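Local structure of putative transcriptional regulator (Clostridium difficile, 3QI7) at residues R143-M154 against I250-S258. The protein is of unknown function but has the fold of a periplasmic binding protein, probably a lipoprotein that binds a small ligand such as a sugar. Residues are numbered along the deposited sequence; the frame is centred on the assembly and turned at random.
Sequences RGKVLAERSKEM and IVAEQSNPS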
ATOM      1  N   ARG A 143      -3.664   5.723   9.570  1.00 18.20           N
ATOM      2  CA  ARG A 143      -2.708   4.601   9.778  1.00 21.39           C
ATOM      3  C   ARG A 143      -2.138   4.606  11.189  1.00 22.32           C
ATOM      4  O   ARG A 143      -2.049   3.550  11.839  1.00 24.15           O
ATOM      5  CB  ARG A 143      -1.588   4.646   8.735  1.00 18.04           C
ATOM      6  CG  ARG A 143      -0.394   3.728   9.003  1.00 23.70           C
ATOM      7  CD  ARG A 143      -0.664   2.319   8.492  1.00 23.40           C
ATOM      8  NE  ARG A 143       0.325   1.367   9.014  1.00 24.92           N
ATOM      9  CZ  ARG A 143       1.583   1.265   8.601  1.00 25.23           C
ATOM     10  NH1 ARG A 143       2.042   2.042   7.628  1.00 29.12           N
ATOM     11  NH2 ARG A 143       2.395   0.352   9.153  1.00 25.94           N
ATOM     12  N   GLY A 144      -1.728   5.782  11.657  1.00 21.77           N
ATOM     13  CA  GLY A 144      -1.175   5.920  13.010  1.00 24.54           C
ATOM     14  C   GLY A 144      -2.144   5.472  14.091  1.00 23.11           C
ATOM     15  O   GLY A 144      -1.773   4.740  15.014  1.00 22.60           O
ATOM     16  N   LYS A 145      -3.375   5.946  13.986  1.00 20.30           N
ATOM     17  CA  LYS A 145      -4.409   5.650  14.944  1.00 20.72           C
ATOM     18  C   LYS A 145      -4.613   4.143  15.016  1.00 21.34           C
ATOM     19  O   LYS A 145      -4.631   3.564  16.099  1.00 22.33           O
ATOM     20  CB  LYS A 145      -5.700   6.353  14.543  1.00 20.11           C
ATOM     21  CG  LYS A 145      -6.927   6.108  15.457  1.00 22.76           C
ATOM     22  CD  LYS A 145      -8.177   6.941  14.980  1.00 22.94           C
ATOM     23  CE  LYS A 145      -9.397   6.707  15.871  1.00 30.53           C
ATOM     24  NZ  LYS A 145      -9.939   5.359  15.648  1.00 34.37           N
ATOM     25  N   VAL A 146      -4.713   3.501  13.852  1.00 20.51           N
ATOM     26  CA  VAL A 146      -5.064   2.080  13.783  1.00 21.56           C
ATOM     27  C   VAL A 146      -3.897   1.212  14.253  1.00 20.81           C
ATOM     28  O   VAL A 146      -4.086   0.211  14.945  1.00 20.40           O
ATOM     29  CB  VAL A 146      -5.544   1.679  12.352  1.00 24.05           C
ATOM     30  CG1 VAL A 146      -5.696   0.143  12.214  1.00 22.25           C
ATOM     31  CG2 VAL A 146      -6.882   2.440  11.956  1.00 20.30           C
ATOM     32  N   LEU A 147      -2.690   1.622  13.923  1.00 21.04           N
ATOM     33  CA  LEU A 147      -1.477   0.902  14.391  1.00 20.24           C
ATOM     34  C   LEU A 147      -1.359   0.959  15.938  1.00 20.01           C
ATOM     35  O   LEU A 147      -1.004  -0.027  16.592  1.00 20.27           O
ATOM     36  CB  LEU A 147      -0.247   1.478  13.721  1.00 21.64           C
ATOM     37  CG  LEU A 147       1.132   1.012  14.200  1.00 19.77           C
ATOM     38  CD1 LEU A 147       1.306  -0.511  14.069  1.00 19.39           C
ATOM     39  CD2 LEU A 147       2.211   1.793  13.401  1.00 23.94           C
ATOM     40  N   ALA A 148      -1.644   2.114  16.524  1.00 21.85           N
ATOM     41  CA  ALA A 148      -1.665   2.254  18.000  1.00 20.11           C
ATOM     42  C   ALA A 148      -2.724   1.330  18.612  1.00 20.11           C
ATOM     43  O   ALA A 148      -2.456   0.597  19.584  1.00 22.29           O
ATOM     44  CB  ALA A 148      -1.937   3.733  18.379  1.00 17.36           C
ATOM     45  N   GLU A 149      -3.924   1.334  18.044  1.00 19.38           N
ATOM     46  CA  GLU A 149      -5.019   0.486  18.561  1.00 18.31           C
ATOM     47  C   GLU A 149      -4.687  -1.001  18.432  1.00 18.11           C
ATOM     48  O   GLU A 149      -4.819  -1.757  19.407  1.00 17.67           O
ATOM     49  CB  GLU A 149      -6.334   0.814  17.865  1.00 17.76           C
ATOM     50  CG  GLU A 149      -6.812   2.229  18.163  1.00 20.81           C
ATOM     51  CD  GLU A 149      -8.067   2.582  17.392  1.00 25.98           C
ATOM     52  OE1 GLU A 149      -8.545   1.718  16.654  1.00 26.72           O
ATOM     53  OE2 GLU A 149      -8.566   3.731  17.526  1.00 32.96           O
ATOM     54  N   ARG A 150      -4.188  -1.406  17.265  1.00 17.27           N
ATOM     55  CA  ARG A 150      -3.897  -2.825  17.020  1.00 20.24           C
ATOM     56  C   ARG A 150      -2.764  -3.315  17.903  1.00 19.23           C
ATOM     57  O   ARG A 150      -2.789  -4.474  18.360  1.00 20.29           O
ATOM     58  CB  ARG A 150      -3.638  -3.107  15.518  1.00 19.14           C
ATOM     59  CG  ARG A 150      -4.926  -3.079  14.690  1.00 20.82           C
ATOM     60  CD  ARG A 150      -4.747  -3.279  13.148  1.00 21.64           C
ATOM     61  NE  ARG A 150      -6.034  -3.050  12.482  1.00 20.00           N
ATOM     62  CZ  ARG A 150      -6.260  -3.083  11.176  1.00 20.42           C
ATOM     63  NH1 ARG A 150      -5.302  -3.408  10.306  1.00 22.77           N
ATOM     64  NH2 ARG A 150      -7.473  -2.801  10.738  1.00 22.12           N
ATOM     65  N   SER A 151      -1.778  -2.444  18.161  1.00 16.92           N
ATOM     66  CA  SER A 151      -0.753  -2.686  19.177  1.00 18.82           C
ATOM     67  C   SER A 151      -1.344  -2.955  20.590  1.00 19.92           C
ATOM     68  O   SER A 151      -0.980  -3.954  21.262  1.00 17.77           O
ATOM     69  CB  SER A 151       0.226  -1.474  19.241  1.00 20.07           C
ATOM     70  OG  SER A 151       0.947  -1.349  18.024  1.00 27.81           O
ATOM     71  N   LYS A 152      -2.254  -2.068  21.020  1.00 19.67           N
ATOM     72  CA  LYS A 152      -2.962  -2.199  22.306  1.00 22.71           C
ATOM     73  C   LYS A 152      -3.689  -3.559  22.367  1.00 20.71           C
ATOM     74  O   LYS A 152      -3.564  -4.280  23.353  1.00 23.89           O
ATOM     75  CB  LYS A 152      -3.976  -1.036  22.516  1.00 20.94           C
ATOM     76  CG  LYS A 152      -4.652  -0.992  23.915  1.00 22.88           C
ATOM     77  CD  LYS A 152      -3.790  -0.316  24.960  1.00 25.25           C
ATOM     78  CE  LYS A 152      -4.366  -0.404  26.350  1.00 23.34           C
ATOM     79  NZ  LYS A 152      -3.747   0.651  27.193  1.00 26.69           N
ATOM     80  N   GLU A 153      -4.374  -3.915  21.294  1.00 20.00           N
ATOM     81  CA  GLU A 153      -5.210  -5.135  21.242  1.00 23.00           C
ATOM     82  C   GLU A 153      -4.363  -6.393  21.352  1.00 24.87           C
ATOM     83  O   GLU A 153      -4.810  -7.418  21.878  1.00 24.93           O
ATOM     84  CB  GLU A 153      -6.056  -5.172  19.996  1.00 23.33           C
ATOM     85  CG  GLU A 153      -7.053  -4.014  19.987  1.00 22.90           C
ATOM     86  CD  GLU A 153      -7.686  -3.725  18.632  1.00 24.22           C
ATOM     87  OE1 GLU A 153      -7.637  -4.580  17.747  1.00 28.75           O
ATOM     88  OE2 GLU A 153      -8.252  -2.620  18.436  1.00 23.77           O
HETATM   89  N   MSE A 154      -3.138  -6.296  20.888  1.00 22.36           N
HETATM   90  CA  MSE A 154      -2.187  -7.414  20.973  1.00 24.36           C
HETATM   91  C   MSE A 154      -1.495  -7.502  22.323  1.00 24.92           C
HETATM   92  O   MSE A 154      -0.635  -8.368  22.511  1.00 27.79           O
HETATM   93  CB  MSE A 154      -1.165  -7.278  19.834  1.00 22.82           C
HETATM   94  CG  MSE A 154      -1.820  -7.474  18.489  1.00 22.10           C
HETATM   95 SE   MSE A 154      -0.678  -7.222  16.974  0.75 22.42          SE
HETATM   96  CE  MSE A 154       0.229  -8.952  17.009  1.00 17.99           C
ATOM     97  N   ILE A 250       6.350  -7.767  20.526  1.00 23.86           N
ATOM     98  CA  ILE A 250       5.303  -7.619  19.522  1.00 21.02           C
ATOM     99  C   ILE A 250       5.747  -6.708  18.370  1.00 21.89           C
ATOM    100  O   ILE A 250       6.386  -5.672  18.591  1.00 20.61           O
ATOM    101  CB  ILE A 250       4.002  -7.029  20.141  1.00 22.71           C
ATOM    102  CG1 ILE A 250       3.455  -7.929  21.247  1.00 23.22           C
ATOM    103  CG2 ILE A 250       2.944  -6.819  19.105  1.00 20.47           C
ATOM    104  CD1 ILE A 250       2.700  -7.136  22.352  1.00 22.59           C
ATOM    105  N   VAL A 251       5.426  -7.115  17.148  1.00 19.61           N
ATOM    106  CA  VAL A 251       5.569  -6.259  15.964  1.00 20.47           C
ATOM    107  C   VAL A 251       4.233  -6.262  15.220  1.00 21.28           C
ATOM    108  O   VAL A 251       3.976  -7.064  14.303  1.00 19.64           O
ATOM    109  CB  VAL A 251       6.741  -6.690  15.054  1.00 19.11           C
ATOM    110  CG1 VAL A 251       6.955  -5.659  13.946  1.00 21.80           C
ATOM    111  CG2 VAL A 251       8.010  -6.913  15.915  1.00 21.77           C
ATOM    112  N   ALA A 252       3.378  -5.322  15.611  1.00 20.38           N
ATOM    113  CA  ALA A 252       2.001  -5.295  15.090  1.00 21.89           C
ATOM    114  C   ALA A 252       2.014  -5.085  13.567  1.00 19.44           C
ATOM    115  O   ALA A 252       1.217  -5.697  12.845  1.00 17.24           O
ATOM    116  CB  ALA A 252       1.203  -4.206  15.786  1.00 21.29           C
ATOM    117  N   GLU A 253       2.921  -4.219  13.097  1.00 17.20           N
ATOM    118  CA  GLU A 253       3.098  -3.918  11.669  1.00 18.27           C
ATOM    119  C   GLU A 253       4.528  -3.516  11.256  1.00 17.73           C
ATOM    120  O   GLU A 253       5.227  -2.792  11.963  1.00 20.78           O
ATOM    121  CB  GLU A 253       2.140  -2.758  11.243  1.00 17.04           C
ATOM    122  CG  GLU A 253       0.673  -3.021  11.488  1.00 20.12           C
ATOM    123  CD  GLU A 253      -0.225  -1.895  10.989  1.00 21.90           C
ATOM    124  OE1 GLU A 253       0.292  -0.789  10.811  1.00 22.35           O
ATOM    125  OE2 GLU A 253      -1.445  -2.111  10.801  1.00 25.92           O
ATOM    126  N   GLN A 254       4.930  -3.917  10.050  1.00 18.80           N
ATOM    127  CA  GLN A 254       6.085  -3.322   9.372  1.00 18.51           C
ATOM    128  C   GLN A 254       5.771  -1.842   9.061  1.00 20.35           C
ATOM    129  O   GLN A 254       4.602  -1.434   9.038  1.00 19.39           O
ATOM    130  CB  GLN A 254       6.335  -4.019   8.048  1.00 18.27           C
ATOM    131  CG  GLN A 254       6.699  -5.534   8.147  1.00 18.24           C
ATOM    132  CD  GLN A 254       6.169  -6.331   6.978  1.00 21.92           C
ATOM    133  OE1 GLN A 254       4.978  -6.655   6.924  1.00 18.89           O
ATOM    134  NE2 GLN A 254       7.040  -6.621   6.011  1.00 18.08           N
ATOM    135  N   SER A 255       6.818  -1.083   8.761  1.00 21.47           N
ATOM    136  CA  SER A 255       6.706   0.266   8.217  1.00 20.60           C
ATOM    137  C   SER A 255       5.539   0.362   7.231  1.00 22.11           C
ATOM    138  O   SER A 255       4.672   1.243   7.341  1.00 23.21           O
ATOM    139  CB  SER A 255       8.045   0.676   7.581  1.00 25.26           C
ATOM    140  OG  SER A 255       8.512  -0.229   6.594  1.00 21.64           O
ATOM    141  N   ASN A 256       5.526  -0.558   6.279  1.00 21.45           N
ATOM    142  CA  ASN A 256       4.380  -0.795   5.413  1.00 22.42           C
ATOM    143  C   ASN A 256       4.125  -2.297   5.355  1.00 22.36           C
ATOM    144  O   ASN A 256       4.981  -3.018   4.887  1.00 19.80           O
ATOM    145  CB  ASN A 256       4.646  -0.264   4.019  1.00 22.68           C
ATOM    146  CG  ASN A 256       4.590   1.241   3.975  1.00 31.08           C
ATOM    147  OD1 ASN A 256       3.517   1.831   4.079  1.00 35.89           O
ATOM    148  ND2 ASN A 256       5.753   1.865   3.915  1.00 27.58           N
ATOM    149  N   PRO A 257       2.964  -2.765   5.854  1.00 23.04           N
ATOM    150  CA  PRO A 257       2.699  -4.211   5.858  1.00 23.53           C
ATOM    151  C   PRO A 257       2.825  -4.869   4.485  1.00 23.33           C
ATOM    152  O   PRO A 257       2.266  -4.390   3.507  1.00 19.85           O
ATOM    153  CB  PRO A 257       1.265  -4.305   6.361  1.00 23.66           C
ATOM    154  CG  PRO A 257       1.113  -3.093   7.259  1.00 27.24           C
ATOM    155  CD  PRO A 257       1.873  -2.015   6.504  1.00 22.16           C
ATOM    156  N   SER A 258       3.610  -5.940   4.444  1.00 22.54           N
ATOM    157  CA  SER A 258       3.873  -6.678   3.224  1.00 23.84           C
ATOM    158  C   SER A 258       4.403  -8.084   3.506  1.00 23.42           C
ATOM    159  O   SER A 258       5.456  -8.228   4.106  1.00 20.14           O
ATOM    160  CB  SER A 258       4.884  -5.932   2.355  1.00 23.82           C
ATOM    161  OG  SER A 258       5.186  -6.725   1.227  1.00 23.39           O
TER
HETATM  162  O   HOH W   1      -2.559  -4.445  10.840  1.00 18.82           O
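R143 lays the edge of its guanidinium against 250-258 and grips E253 side-on, with NE 2.8 Å and NH2 2.9 Å from the same oxygen, OE1. Both nitrogens reach OE1 from one face of the carboxylate, whose plane is turned 41° from the guanidinium. At the far end of the group NH1 and NH2 both donate to the carbonyl oxygen of S255, the NH1 bond to S255 O being 2.8 Å long; a weak bond from NH2 to Q254 O adds to this hold. CD of P257 lies over one guanidinium face, 3.6 Å from NH2. The side chain gets there by a bend at chi2 (84°), and five donor-acceptor pairs in all restrain its rotation. The other carboxylate oxygen, E253 OE2, accepts a hydrogen bond from a water that in turn accepts one from R150 NH1, itself bonded to L366 O, while CD1 of L147 packs along the E253 chain, 3.7 Å from CG. Further down the helix the contact turns apolar: SE of M154, a selenomethionine, lies 3.7 Å from A252 CB, and M154 CE meets I250 CG2. Behind this layer S255 OG bonds D237, A252 N bonds N228, and F230 touches R143 and L147. The loop following helix 234-247 thus runs along edge strand 228-231 of the three-stranded parallel sheet, and helix 140-153 packs against both, in one alpha/beta lobe of a periplasmic-binding-protein-like fold.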